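PDB 5YU3: lysine cyclodeaminase, which catalyses the NAD-dependent cyclisation of L-lysine to L-pipecolic acid with loss of ammonia, and also recognises L-ornithine and L-2,4-diaminobutyric acid. Local coordinates for residues 238-249 against 263-274. Numbering follows the deposited sequence.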
ATOM      1  N   VAL A 238      -2.593 -17.817  -4.061  1.00 25.29           N
ATOM      2  CA  VAL A 238      -1.730 -18.979  -3.917  1.00 20.38           C
ATOM      3  C   VAL A 238      -2.558 -20.224  -4.195  1.00 20.80           C
ATOM      4  O   VAL A 238      -3.693 -20.350  -3.717  1.00 20.99           O
ATOM      5  CB  VAL A 238      -1.094 -19.007  -2.518  1.00 26.00           C
ATOM      6  CG1 VAL A 238      -0.436 -20.354  -2.257  1.00 25.06           C
ATOM      7  CG2 VAL A 238      -0.085 -17.878  -2.380  1.00 24.80           C
ATOM      8  N   GLY A 239      -2.010 -21.134  -5.006  1.00 19.51           N
ATOM      9  CA  GLY A 239      -2.694 -22.354  -5.385  1.00 20.38           C
ATOM     10  C   GLY A 239      -3.420 -22.278  -6.716  1.00 22.90           C
ATOM     11  O   GLY A 239      -3.954 -23.296  -7.173  1.00 23.89           O
ATOM     12  N   LYS A 240      -3.468 -21.104  -7.333  1.00 20.28           N
ATOM     13  CA  LYS A 240      -4.046 -20.935  -8.661  1.00 19.15           C
ATOM     14  C   LYS A 240      -2.942 -21.127  -9.686  1.00 16.81           C
ATOM     15  O   LYS A 240      -1.920 -20.436  -9.635  1.00 17.84           O
ATOM     16  CB  LYS A 240      -4.680 -19.549  -8.814  1.00 19.50           C
ATOM     17  CG  LYS A 240      -5.261 -19.275 -10.208  1.00 18.65           C
ATOM     18  CD  LYS A 240      -4.519 -18.152 -10.931  1.00 20.57           C
ATOM     19  CE  LYS A 240      -5.226 -17.777 -12.248  1.00 20.24           C
ATOM     20  NZ  LYS A 240      -6.622 -17.270 -12.010  1.00 18.62           N
ATOM     21  N   THR A 241      -3.135 -22.087 -10.590  1.00 17.72           N
ATOM     22  CA  THR A 241      -2.242 -22.291 -11.718  1.00 15.32           C
ATOM     23  C   THR A 241      -3.082 -22.529 -12.963  1.00 16.73           C
ATOM     24  O   THR A 241      -4.280 -22.824 -12.885  1.00 17.50           O
ATOM     25  CB  THR A 241      -1.305 -23.488 -11.503  1.00 20.95           C
ATOM     26  OG1 THR A 241      -2.100 -24.655 -11.255  1.00 20.18           O
ATOM     27  CG2 THR A 241      -0.359 -23.249 -10.320  1.00 21.81           C
ATOM     28  N   GLU A 242      -2.432 -22.415 -14.121  1.00 17.19           N
ATOM     29  CA  GLU A 242      -3.124 -22.572 -15.392  1.00 17.66           C
ATOM     30  C   GLU A 242      -2.550 -23.658 -16.283  1.00 16.52           C
ATOM     31  O   GLU A 242      -3.273 -24.160 -17.149  1.00 19.91           O
ATOM     32  CB  GLU A 242      -3.107 -21.246 -16.173  1.00 13.37           C
ATOM     33  CG  GLU A 242      -3.893 -20.147 -15.467  1.00 19.17           C
ATOM     34  CD  GLU A 242      -3.892 -18.836 -16.229  1.00 15.81           C
ATOM     35  OE1 GLU A 242      -2.828 -18.436 -16.751  1.00 16.98           O
ATOM     36  OE2 GLU A 242      -4.970 -18.209 -16.294  1.00 17.23           O
ATOM     37  N   LEU A 243      -1.278 -24.034 -16.109  1.00 17.28           N
ATOM     38  CA  LEU A 243      -0.681 -24.941 -17.077  1.00 16.79           C
ATOM     39  C   LEU A 243      -0.505 -26.340 -16.486  1.00 19.33           C
ATOM     40  O   LEU A 243      -0.390 -26.509 -15.266  1.00 19.36           O
ATOM     41  CB  LEU A 243       0.686 -24.443 -17.562  1.00 19.01           C
ATOM     42  CG  LEU A 243       0.730 -23.091 -18.274  1.00 15.72           C
ATOM     43  CD1 LEU A 243       2.150 -22.782 -18.758  1.00 17.97           C
ATOM     44  CD2 LEU A 243      -0.239 -23.100 -19.449  1.00 17.24           C
ATOM     45  N   PRO A 244      -0.470 -27.364 -17.327  1.00 17.53           N
ATOM     46  CA  PRO A 244      -0.268 -28.721 -16.810  1.00 21.56           C
ATOM     47  C   PRO A 244       1.184 -28.948 -16.425  1.00 19.85           C
ATOM     48  O   PRO A 244       2.107 -28.488 -17.103  1.00 22.58           O
ATOM     49  CB  PRO A 244      -0.698 -29.609 -17.980  1.00 23.18           C
ATOM     50  CG  PRO A 244      -0.667 -28.630 -19.252  1.00 26.38           C
ATOM     51  CD  PRO A 244      -0.693 -27.390 -18.817  1.00 20.24           C
ATOM     52  N   LEU A 245       1.382 -29.652 -15.307  1.00 21.47           N
ATOM     53  CA  LEU A 245       2.735 -29.888 -14.810  1.00 21.74           C
ATOM     54  C   LEU A 245       3.618 -30.530 -15.874  1.00 21.55           C
ATOM     55  O   LEU A 245       4.780 -30.141 -16.049  1.00 24.63           O
ATOM     56  CB  LEU A 245       2.689 -30.773 -13.558  1.00 26.58           C
ATOM     57  CG  LEU A 245       4.056 -31.158 -12.988  1.00 29.95           C
ATOM     58  CD1 LEU A 245       4.841 -29.916 -12.552  1.00 29.58           C
ATOM     59  CD2 LEU A 245       3.906 -32.159 -11.835  1.00 30.35           C
ATOM     60  N   GLY A 246       3.076 -31.506 -16.603  1.00 24.72           N
ATOM     61  CA  GLY A 246       3.881 -32.206 -17.595  1.00 28.56           C
ATOM     62  C   GLY A 246       4.440 -31.275 -18.649  1.00 28.21           C
ATOM     63  O   GLY A 246       5.609 -31.377 -19.029  1.00 28.26           O
ATOM     64  N   LEU A 247       3.614 -30.335 -19.118  1.00 25.60           N
ATOM     65  CA  LEU A 247       4.076 -29.313 -20.049  1.00 25.78           C
ATOM     66  C   LEU A 247       5.159 -28.437 -19.419  1.00 22.70           C
ATOM     67  O   LEU A 247       6.206 -28.185 -20.026  1.00 23.47           O
ATOM     68  CB  LEU A 247       2.876 -28.470 -20.492  1.00 27.58           C
ATOM     69  CG  LEU A 247       2.931 -27.608 -21.744  1.00 30.53           C
ATOM     70  CD1 LEU A 247       1.512 -27.352 -22.249  1.00 29.67           C
ATOM     71  CD2 LEU A 247       3.631 -26.288 -21.442  1.00 32.07           C
ATOM     72  N   LEU A 248       4.913 -27.954 -18.202  1.00 21.53           N
ATOM     73  CA  LEU A 248       5.876 -27.092 -17.518  1.00 21.04           C
ATOM     74  C   LEU A 248       7.232 -27.775 -17.372  1.00 24.70           C
ATOM     75  O   LEU A 248       8.284 -27.147 -17.563  1.00 23.42           O
ATOM     76  CB  LEU A 248       5.322 -26.726 -16.143  1.00 25.59           C
ATOM     77  CG  LEU A 248       5.293 -25.315 -15.566  1.00 34.07           C
ATOM     78  CD1 LEU A 248       4.939 -24.254 -16.595  1.00 24.54           C
ATOM     79  CD2 LEU A 248       4.272 -25.330 -14.428  1.00 28.27           C
ATOM     80  N   GLU A 249       7.227 -29.064 -17.030  1.00 25.28           N
ATOM     81  CA  GLU A 249       8.473 -29.789 -16.823  1.00 26.76           C
ATOM     82  C   GLU A 249       9.260 -29.961 -18.113  1.00 27.77           C
ATOM     83  O   GLU A 249      10.482 -30.127 -18.057  1.00 33.55           O
ATOM     84  CB  GLU A 249       8.180 -31.148 -16.181  1.00 31.34           C
ATOM     85  CG  GLU A 249       7.696 -31.029 -14.741  1.00 31.57           C
ATOM     86  CD  GLU A 249       7.321 -32.372 -14.123  1.00 39.17           C
ATOM     87  OE1 GLU A 249       6.880 -33.281 -14.864  1.00 40.31           O
ATOM     88  OE2 GLU A 249       7.456 -32.510 -12.888  1.00 41.43           O
ATOM     89  N   ARG A 263       5.893 -18.328  -5.638  1.00 19.76           N
ATOM     90  CA  ARG A 263       4.787 -18.215  -4.694  1.00 20.20           C
ATOM     91  C   ARG A 263       3.425 -18.168  -5.376  1.00 20.61           C
ATOM     92  O   ARG A 263       2.475 -18.787  -4.881  1.00 20.88           O
ATOM     93  CB  ARG A 263       4.967 -16.964  -3.820  1.00 22.36           C
ATOM     94  CG  ARG A 263       3.971 -16.844  -2.657  1.00 28.88           C
ATOM     95  CD  ARG A 263       4.272 -15.629  -1.779  1.00 29.40           C
ATOM     96  NE  ARG A 263       3.867 -14.378  -2.423  1.00 35.54           N
ATOM     97  CZ  ARG A 263       3.965 -13.175  -1.861  1.00 42.73           C
ATOM     98  NH1 ARG A 263       4.464 -13.049  -0.634  1.00 41.20           N
ATOM     99  NH2 ARG A 263       3.559 -12.093  -2.525  1.00 34.90           N
ATOM    100  N   GLU A 264       3.301 -17.434  -6.498  1.00 17.47           N
ATOM    101  CA  GLU A 264       1.999 -17.140  -7.093  1.00 17.99           C
ATOM    102  C   GLU A 264       1.892 -17.425  -8.585  1.00 20.24           C
ATOM    103  O   GLU A 264       0.799 -17.260  -9.144  1.00 23.13           O
ATOM    104  CB  GLU A 264       1.624 -15.665  -6.876  1.00 24.52           C
ATOM    105  CG  GLU A 264       1.370 -15.280  -5.437  1.00 31.25           C
ATOM    106  CD  GLU A 264       1.615 -13.798  -5.196  1.00 35.64           C
ATOM    107  OE1 GLU A 264       1.294 -12.980  -6.091  1.00 32.73           O
ATOM    108  OE2 GLU A 264       2.121 -13.449  -4.114  1.00 41.46           O
ATOM    109  N   GLY A 265       2.979 -17.813  -9.252  1.00 17.40           N
ATOM    110  CA  GLY A 265       2.959 -18.105 -10.669  1.00 16.39           C
ATOM    111  C   GLY A 265       2.882 -19.598 -10.951  1.00 18.01           C
ATOM    112  O   GLY A 265       2.655 -20.419 -10.062  1.00 17.51           O
ATOM    113  N   GLU A 266       3.082 -19.949 -12.231  1.00 16.64           N
ATOM    114  CA  GLU A 266       3.185 -21.360 -12.599  1.00 19.37           C
ATOM    115  C   GLU A 266       4.337 -22.030 -11.867  1.00 19.23           C
ATOM    116  O   GLU A 266       4.312 -23.249 -11.651  1.00 19.65           O
ATOM    117  CB  GLU A 266       3.387 -21.521 -14.107  1.00 16.65           C
ATOM    118  CG  GLU A 266       2.199 -21.124 -14.965  1.00 16.96           C
ATOM    119  CD  GLU A 266       0.947 -21.876 -14.581  1.00 19.41           C
ATOM    120  OE1 GLU A 266       1.036 -23.098 -14.379  1.00 19.02           O
ATOM    121  OE2 GLU A 266      -0.123 -21.245 -14.451  1.00 21.80           O
ATOM    122  N   CYS A 267       5.357 -21.255 -11.485  1.00 18.26           N
ATOM    123  CA  CYS A 267       6.516 -21.831 -10.811  1.00 17.82           C
ATOM    124  C   CYS A 267       6.178 -22.379  -9.431  1.00 21.23           C
ATOM    125  O   CYS A 267       7.017 -23.067  -8.830  1.00 20.13           O
ATOM    126  CB  CYS A 267       7.633 -20.784 -10.734  1.00 15.74           C
ATOM    127  SG  CYS A 267       8.437 -20.513 -12.337  1.00 19.30           S
ATOM    128  N   GLN A 268       4.965 -22.120  -8.925  1.00 18.55           N
ATOM    129  CA  GLN A 268       4.484 -22.858  -7.763  1.00 18.88           C
ATOM    130  C   GLN A 268       4.615 -24.356  -7.960  1.00 21.88           C
ATOM    131  O   GLN A 268       4.785 -25.095  -6.986  1.00 22.34           O
ATOM    132  CB  GLN A 268       3.013 -22.566  -7.494  1.00 18.37           C
ATOM    133  CG  GLN A 268       2.719 -21.208  -6.978  1.00 19.19           C
ATOM    134  CD  GLN A 268       1.237 -21.004  -6.931  1.00 22.53           C
ATOM    135  OE1 GLN A 268       0.581 -21.399  -5.966  1.00 21.32           O
ATOM    136  NE2 GLN A 268       0.685 -20.429  -8.000  1.00 17.35           N
ATOM    137  N   GLN A 269       4.503 -24.822  -9.204  1.00 17.89           N
ATOM    138  CA  GLN A 269       4.531 -26.249  -9.500  1.00 21.24           C
ATOM    139  C   GLN A 269       5.940 -26.797  -9.653  1.00 24.80           C
ATOM    140  O   GLN A 269       6.100 -28.018  -9.753  1.00 23.75           O
ATOM    141  CB  GLN A 269       3.757 -26.550 -10.792  1.00 20.51           C
ATOM    142  CG  GLN A 269       2.350 -25.980 -10.847  1.00 20.00           C
ATOM    143  CD  GLN A 269       1.527 -26.600 -11.960  1.00 24.15           C
ATOM    144  OE1 GLN A 269       1.227 -27.795 -11.932  1.00 22.23           O
ATOM    145  NE2 GLN A 269       1.158 -25.790 -12.951  1.00 21.29           N
ATOM    146  N   LEU A 270       6.952 -25.940  -9.689  1.00 21.26           N
ATOM    147  CA  LEU A 270       8.292 -26.339 -10.084  1.00 23.27           C
ATOM    148  C   LEU A 270       9.252 -26.269  -8.907  1.00 24.68           C
ATOM    149  O   LEU A 270       9.112 -25.427  -8.016  1.00 23.89           O
ATOM    150  CB  LEU A 270       8.826 -25.449 -11.205  1.00 23.57           C
ATOM    151  CG  LEU A 270       8.125 -25.547 -12.556  1.00 27.50           C
ATOM    152  CD1 LEU A 270       8.775 -24.602 -13.532  1.00 24.18           C
ATOM    153  CD2 LEU A 270       8.162 -26.989 -13.065  1.00 29.54           C
ATOM    154  N   SER A 271      10.234 -27.165  -8.919  1.00 26.45           N
ATOM    155  CA  SER A 271      11.355 -27.029  -8.007  1.00 25.89           C
ATOM    156  C   SER A 271      12.146 -25.786  -8.382  1.00 23.39           C
ATOM    157  O   SER A 271      12.340 -25.490  -9.564  1.00 24.93           O
ATOM    158  CB  SER A 271      12.252 -28.261  -8.059  1.00 27.57           C
ATOM    159  OG  SER A 271      13.364 -28.077  -7.207  1.00 30.79           O
ATOM    160  N   ALA A 272      12.596 -25.048  -7.366  1.00 23.71           N
ATOM    161  CA  ALA A 272      13.253 -23.774  -7.619  1.00 20.71           C
ATOM    162  C   ALA A 272      14.538 -23.923  -8.423  1.00 23.72           C
ATOM    163  O   ALA A 272      14.936 -22.978  -9.111  1.00 25.92           O
ATOM    164  CB  ALA A 272      13.540 -23.063  -6.295  1.00 28.17           C
ATOM    165  N   ASP A 273      15.191 -25.091  -8.383  1.00 23.09           N
ATOM    166  CA  ASP A 273      16.409 -25.261  -9.170  1.00 20.85           C
ATOM    167  C   ASP A 273      16.133 -25.568 -10.640  1.00 24.68           C
ATOM    168  O   ASP A 273      17.088 -25.771 -11.399  1.00 28.02           O
ATOM    169  CB  ASP A 273      17.298 -26.362  -8.563  1.00 23.23           C
ATOM    170  CG  ASP A 273      16.642 -27.736  -8.581  1.00 26.43           C
ATOM    171  OD1 ASP A 273      15.403 -27.812  -8.627  1.00 24.47           O
ATOM    172  OD2 ASP A 273      17.369 -28.753  -8.536  1.00 22.88           O
ATOM    173  N   ARG A 274      14.867 -25.583 -11.065  1.00 20.40           N
ATOM    174  CA  ARG A 274      14.514 -25.847 -12.455  1.00 25.20           C
ATOM    175  C   ARG A 274      14.198 -24.582 -13.246  1.00 25.59           C
ATOM    176  O   ARG A 274      13.902 -24.670 -14.442  1.00 26.19           O
ATOM    177  CB  ARG A 274      13.317 -26.809 -12.538  1.00 28.89           C
ATOM    178  CG  ARG A 274      13.744 -28.277 -12.722  1.00 40.30           C
ATOM    179  CD  ARG A 274      14.057 -28.671 -14.146  1.00 47.90           C
ATOM    180  NE  ARG A 274      12.990 -28.366 -15.091  1.00 52.57           N
ATOM    181  CZ  ARG A 274      13.120 -27.529 -16.121  1.00 53.67           C
ATOM    182  NH1 ARG A 274      14.252 -26.870 -16.346  1.00 47.05           N
ATOM    183  NH2 ARG A 274      12.102 -27.328 -16.940  1.00 53.64           N
TER
HETATM  184  O   HOH W   1      -0.547 -18.732 -15.154  1.00 23.08           O
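The E266 carboxylate takes two successive backbone amides of the facing loop: E242 N reaches the syn lone pair of OE2 at 2.6 Å, while L243 N meets OE1 from above the carboxylate plane at 3.0 Å. A bend at chi2 (-56°) folds the E266 chain back so that its oxygens face this backbone, with CG against the L243 side chain. Beside it, Q269 NE2 donates a nearly straight bond (170°) to L243 O, which lies in the plane of the Q269 side-chain amide, and a weak one to E266 OE1. Q268 OE1 accepts G239 N on a lone pair at 2.8 Å, and its NE2 gives hydrogen bonds to K240 O (3.1 Å) and G265 O, so both ends of the amide are engaged and its rotation is fixed. The methyl CG2 of T241 packs between the two glutamines, and L248 lays CD2 against E266 O and Q269 NE2, and CG against L270 CD1 at 4.1 Å.

One water joins E266 OE2 to E242 OE1; E242 is itself anchored by T207 and T209. D300, a sodium ligand, receives the amides of E266 and C267, while K240 pairs with D236 and makes a weak hydrogen bond to NAD. Carboxylate and amide side chains thus tie the loop after strand 229-232 to the turn after helix 258-264, beside the cofactor and sodium sites of the Rossmann-type NAD-binding domain.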